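Local coordinates for protein esterase LipW (Mycobacterium marinum, PDB 3QH4) that probably hydrolyses ester bonds, as a mycobacterial esterase of the alpha/beta hydrolase fold, at residues 212-216 / 217-221; 259-262 / 263-267. One frame throughout, in Å; residues are numbered along the deposited sequence.

Overall arrangement
Both contacts are local and lie in series along the chain, neither nested nor crossed. Interaction 1 comes first: the loop that follows helix 203-207 turns at residues 212-216 into helix 216-227, and the contact fastens the first turn of that helix. The chain then returns to the central sheet through strand 250-255, after which interaction 2 starts helix 261-273, the helical link to edge strand 278-283. Their centres are about 14 Å apart, yet they touch. Phe214 CD2 packs 3.7 Å from Phe260 CE2, and Pro259 lies against the backbone of Asp215 and Gly216, which ties the start of helix 216-227 to that of helix 261-273, beside the probable catalytic triad.

Interaction 1: 212-216 / 217-221; sequences PAFDG and EAASL
The methyl CB of Ala218 sits over one face of the Phe214 ring, 3.9 Å from its centroid and offset toward the rim, in a CH-pi contact at the N-capped start of helix 216-227. Outside the segments Phe29 meets the same ring edge-to-face. Ala219 N approaches the ring obliquely, 3.7 Å from Phe214 CE2, and Ala219 CB packs 4.2 Å from the same atom. Asp215 is the N-cap of the helix. With CG placed between its backbone N and carbonyl carbon (chi1 64°), the carboxylate is turned toward the N-H groups of the first turn, where Ala218 N donates to Asp215 OD1 at 2.8 Å, almost perfectly straight and nearly along the C-O axis. The other oxygen, OD2, is engaged by Arg26 in a salt bridge; in one of its two conformers Glu217 OE1 may also pair with Arg26. Capping is thus joined to a link with the N-terminal part of the chain. Phe214 also touches the probable catalytic triad, so the cap lies close to the likely active site. The helical ladder begins at once: Ala219 N donates to Asp215 O at 3.0 Å, and in the next bond Ser220 N reaches Gly216 O at 3.2 Å.

Interaction 2: 259-262 / 263-267; sequences PFRD and EVLDY
Glu263 lies alongside Phe260, both side chains pointing the same way, and its CD meets the edge of the phenyl ring in the ring plane, 3.7 Å from Phe260 CD1. Ring and carboxylate stand almost at right angles, 83° apart. Glu263 CG lies between the backbone N and the carbonyl carbon (chi1 68°), which bends the chain back over the opening of the helix. There a water joins three groups: it accepts from Glu263 N and donates to Pro259 O and, at 2.7 Å, to Glu263 OE2. The second carboxylate oxygen, OE1, accepts from the backbone N of Leu197 and Asp198, so both oxygens of this buried acid are satisfied and its rotation is fixed.

Three backbone bonds start the helix: Val264 N to Phe260 O at 3.1 Å, Leu265 N to Arg261 O at 3.0 Å and Asp266 N to Asp262 O at 2.9 Å. Arg261 NE forms a salt bridge with Asp262 OD1 at 2.9 Å, the oxygen lying in the guanidinium plane; NH2 adds a weak bond to the same oxygen. Arg261 NH1 donates to Glu256 O, while Asp262 OD2 accepts from Ser204 N and Pro259 O has another partner in Ser204 OG, tying this turn to helix 203-207. With Phe260 N hydrogen-bonded to Asp258 OD1 and the Phe260 ring meeting that of His288 edge-to-face, the arrangement belongs to the beta-alpha-beta crossover of an alpha/beta hydrolase, where the loop after strand 250-255 carries the probable acid of the catalytic triad, Asp258.

Interaction 1: 212-216 / 217-221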
loop_
_atom_site.group_PDB
_atom_site.type_symbol
_atom_site.label_atom_id
_atom_site.label_comp_id
_atom_site.label_asym_id
_atom_site.label_seq_id
_atom_site.Cartn_x
_atom_site.Cartn_y
_atom_site.Cartn_z
ATOM N N PRO A 212 13.911 9.473 9.066
ATOM C CA PRO A 212 13.185 8.607 9.991
ATOM C C PRO A 212 12.116 7.754 9.283
ATOM O O PRO A 212 11.721 8.072 8.160
ATOM C CB PRO A 212 12.511 9.597 10.938
ATOM C CG PRO A 212 12.290 10.844 10.098
ATOM C CD PRO A 212 13.437 10.873 9.091
ATOM N N ALA A 213 11.700 6.678 9.952
ATOM C CA ALA A 213 10.573 5.794 9.558
ATOM C C ALA A 213 10.897 4.848 8.405
ATOM O O ALA A 213 10.754 3.631 8.543
ATOM C CB ALA A 213 9.268 6.593 9.315
ATOM N N PHE A 214 11.354 5.406 7.287
ATOM C CA PHE A 214 11.922 4.603 6.209
ATOM C C PHE A 214 12.902 5.475 5.460
ATOM O O PHE A 214 12.756 6.703 5.405
ATOM C CB PHE A 214 10.857 4.066 5.236
ATOM C CG PHE A 214 11.181 2.671 4.724
ATOM C CD1 PHE A 214 10.899 1.549 5.513
ATOM C CD2 PHE A 214 11.784 2.500 3.479
ATOM C CE1 PHE A 214 11.216 0.243 5.046
ATOM C CE2 PHE A 214 12.100 1.221 2.987
ATOM C CZ PHE A 214 11.836 0.096 3.768
ATOM N N ASP A 215 13.908 4.840 4.866
ATOM C CA ASP A 215 14.964 5.599 4.224
ATOM C C ASP A 215 15.537 4.825 3.065
ATOM O O ASP A 215 15.095 3.690 2.774
ATOM C CB ASP A 215 16.036 6.060 5.260
ATOM C CG ASP A 215 16.779 4.899 5.916
ATOM O OD1 ASP A 215 17.112 3.936 5.192
ATOM O OD2 ASP A 215 17.095 4.957 7.144
ATOM N N GLY A 216 16.486 5.466 2.372
ATOM C CA GLY A 216 17.059 4.931 1.147
ATOM C C GLY A 216 17.908 3.684 1.386
ATOM O O GLY A 216 18.000 2.783 0.517
ATOM N N GLU A 217 18.567 3.643 2.536
ATOM C CA GLU A 217 19.347 2.452 2.857
ATOM C C GLU A 217 18.439 1.249 3.096
ATOM O O GLU A 217 18.705 0.151 2.568
ATOM C CB GLU A 217 20.309 2.728 4.002
ATOM C CG GLU A 217 21.326 3.745 3.555
ATOM C CD GLU A 217 22.355 4.101 4.601
ATOM O OE1 GLU A 217 22.483 3.390 5.622
ATOM O OE2 GLU A 217 23.052 5.113 4.374
ATOM N N ALA A 218 17.362 1.445 3.847
ATOM C CA ALA A 218 16.362 0.389 4.012
ATOM C C ALA A 218 15.747 -0.021 2.672
ATOM O O ALA A 218 15.441 -1.185 2.470
ATOM C CB ALA A 218 15.259 0.828 4.992
ATOM N N ALA A 219 15.563 0.934 1.759
ATOM C CA ALA A 219 14.931 0.615 0.484
ATOM C C ALA A 219 15.822 -0.354 -0.319
ATOM O O ALA A 219 15.321 -1.300 -0.964
ATOM C CB ALA A 219 14.627 1.898 -0.284
ATOM N N SER A 220 17.137 -0.154 -0.228
ATOM C CA SER A 220 18.072 -1.057 -0.888
ATOM C C SER A 220 17.973 -2.486 -0.323
ATOM O O SER A 220 17.871 -3.469 -1.098
ATOM C CB SER A 220 19.501 -0.549 -0.789
ATOM O OG SER A 220 20.372 -1.535 -1.325
ATOM N N LEU A 221 18.002 -2.605 1.003
ATOM C CA LEU A 221 17.835 -3.917 1.671
ATOM C C LEU A 221 16.484 -4.540 1.322
ATOM O O LEU A 221 16.404 -5.745 1.052
ATOM C CB LEU A 221 17.923 -3.774 3.191
ATOM C CG LEU A 221 19.318 -3.840 3.831
ATOM C CD1 LEU A 221 20.252 -2.936 3.130
ATOM C CD2 LEU A 221 19.229 -3.470 5.315
#

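Interaction 2: 259-262 / 263-267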
loop_
_atom_site.group_PDB
_atom_site.type_symbol
_atom_site.label_atom_id
_atom_site.label_comp_id
_atom_site.label_asym_id
_atom_site.label_seq_id
_atom_site.Cartn_x
_atom_site.Cartn_y
_atom_site.Cartn_z
ATOM N N PRO A 259 12.274 8.770 0.631
ATOM C CA PRO A 259 13.129 8.263 -0.444
ATOM C C PRO A 259 12.370 7.853 -1.712
ATOM O O PRO A 259 12.964 7.909 -2.788
ATOM C CB PRO A 259 13.847 7.061 0.213
ATOM C CG PRO A 259 12.807 6.554 1.252
ATOM C CD PRO A 259 12.310 7.893 1.826
ATOM N N PHE A 260 11.092 7.465 -1.610
ATOM C CA PHE A 260 10.334 7.021 -2.786
ATOM C C PHE A 260 9.727 8.180 -3.575
ATOM O O PHE A 260 9.106 7.965 -4.595
ATOM C CB PHE A 260 9.256 6.025 -2.367
ATOM C CG PHE A 260 9.826 4.851 -1.628
ATOM C CD1 PHE A 260 10.695 3.966 -2.273
ATOM C CD2 PHE A 260 9.538 4.665 -0.294
ATOM C CE1 PHE A 260 11.281 2.886 -1.530
ATOM C CE2 PHE A 260 10.103 3.612 0.422
ATOM C CZ PHE A 260 10.960 2.731 -0.194
ATOM N N ARG A 261 9.973 9.408 -3.135
ATOM C CA ARG A 261 9.323 10.545 -3.793
ATOM C C ARG A 261 9.651 10.619 -5.282
ATOM O O ARG A 261 8.769 10.834 -6.105
ATOM C CB ARG A 261 9.759 11.856 -3.117
ATOM C CG ARG A 261 9.225 13.100 -3.856
ATOM C CD ARG A 261 9.999 14.310 -3.387
ATOM N NE ARG A 261 11.368 14.386 -3.905
ATOM C CZ ARG A 261 12.327 15.061 -3.286
ATOM N NH1 ARG A 261 12.088 15.621 -2.099
ATOM N NH2 ARG A 261 13.536 15.166 -3.824
ATOM N N ASP A 262 10.928 10.505 -5.645
ATOM C CA ASP A 262 11.243 10.703 -7.081
ATOM C C ASP A 262 10.686 9.607 -7.982
ATOM O O ASP A 262 10.242 9.871 -9.108
ATOM C CB ASP A 262 12.758 10.835 -7.291
ATOM C CG ASP A 262 13.306 12.160 -6.762
ATOM O OD1 ASP A 262 12.535 12.995 -6.217
ATOM O OD2 ASP A 262 14.531 12.352 -6.869
ATOM N N GLU A 263 10.701 8.368 -7.502
ATOM C CA GLU A 263 10.129 7.312 -8.375
ATOM C C GLU A 263 8.612 7.503 -8.513
ATOM O O GLU A 263 8.034 7.196 -9.542
ATOM C CB GLU A 263 10.535 5.916 -7.899
ATOM C CG GLU A 263 9.945 5.465 -6.576
ATOM C CD GLU A 263 10.850 4.464 -5.895
ATOM O OE1 GLU A 263 10.406 3.315 -5.720
ATOM O OE2 GLU A 263 12.017 4.823 -5.584
ATOM N N VAL A 264 7.992 8.076 -7.480
ATOM C CA VAL A 264 6.571 8.416 -7.549
ATOM C C VAL A 264 6.336 9.468 -8.629
ATOM O O VAL A 264 5.468 9.308 -9.480
ATOM C CB VAL A 264 6.036 8.918 -6.190
ATOM C CG1 VAL A 264 4.687 9.648 -6.374
ATOM C CG2 VAL A 264 5.858 7.755 -5.268
ATOM N N LEU A 265 7.117 10.538 -8.586
ATOM C CA LEU A 265 6.999 11.577 -9.592
ATOM C C LEU A 265 7.278 11.050 -11.017
ATOM O O LEU A 265 6.565 11.411 -11.953
ATOM C CB LEU A 265 7.930 12.743 -9.246
ATOM C CG LEU A 265 7.559 13.541 -8.004
ATOM C CD1 LEU A 265 8.692 14.522 -7.645
ATOM C CD2 LEU A 265 6.225 14.304 -8.246
ATOM N N ASP A 266 8.332 10.240 -11.191
ATOM C CA ASP A 266 8.663 9.652 -12.499
ATOM C C ASP A 266 7.471 8.826 -13.016
ATOM O O ASP A 266 7.077 8.917 -14.181
ATOM C CB ASP A 266 9.909 8.746 -12.389
ATOM C CG ASP A 266 11.222 9.513 -12.080
ATOM O OD1 ASP A 266 11.329 10.733 -12.318
ATOM O OD2 ASP A 266 12.189 8.853 -11.606
ATOM N N TYR A 267 6.900 8.010 -12.133
ATOM C CA TYR A 267 5.819 7.091 -12.529
ATOM C C TYR A 267 4.575 7.896 -12.903
ATOM O O TYR A 267 3.914 7.604 -13.901
ATOM C CB TYR A 267 5.492 6.128 -11.382
ATOM C CG TYR A 267 4.712 4.880 -11.788
ATOM C CD1 TYR A 267 5.286 3.914 -12.637
ATOM C CD2 TYR A 267 3.420 4.669 -11.341
ATOM C CE1 TYR A 267 4.565 2.755 -13.010
ATOM C CE2 TYR A 267 2.695 3.527 -11.714
ATOM C CZ TYR A 267 3.291 2.568 -12.528
ATOM O OH TYR A 267 2.575 1.435 -12.872
HETATM O O HOH W 1 12.549 7.434 -5.486
#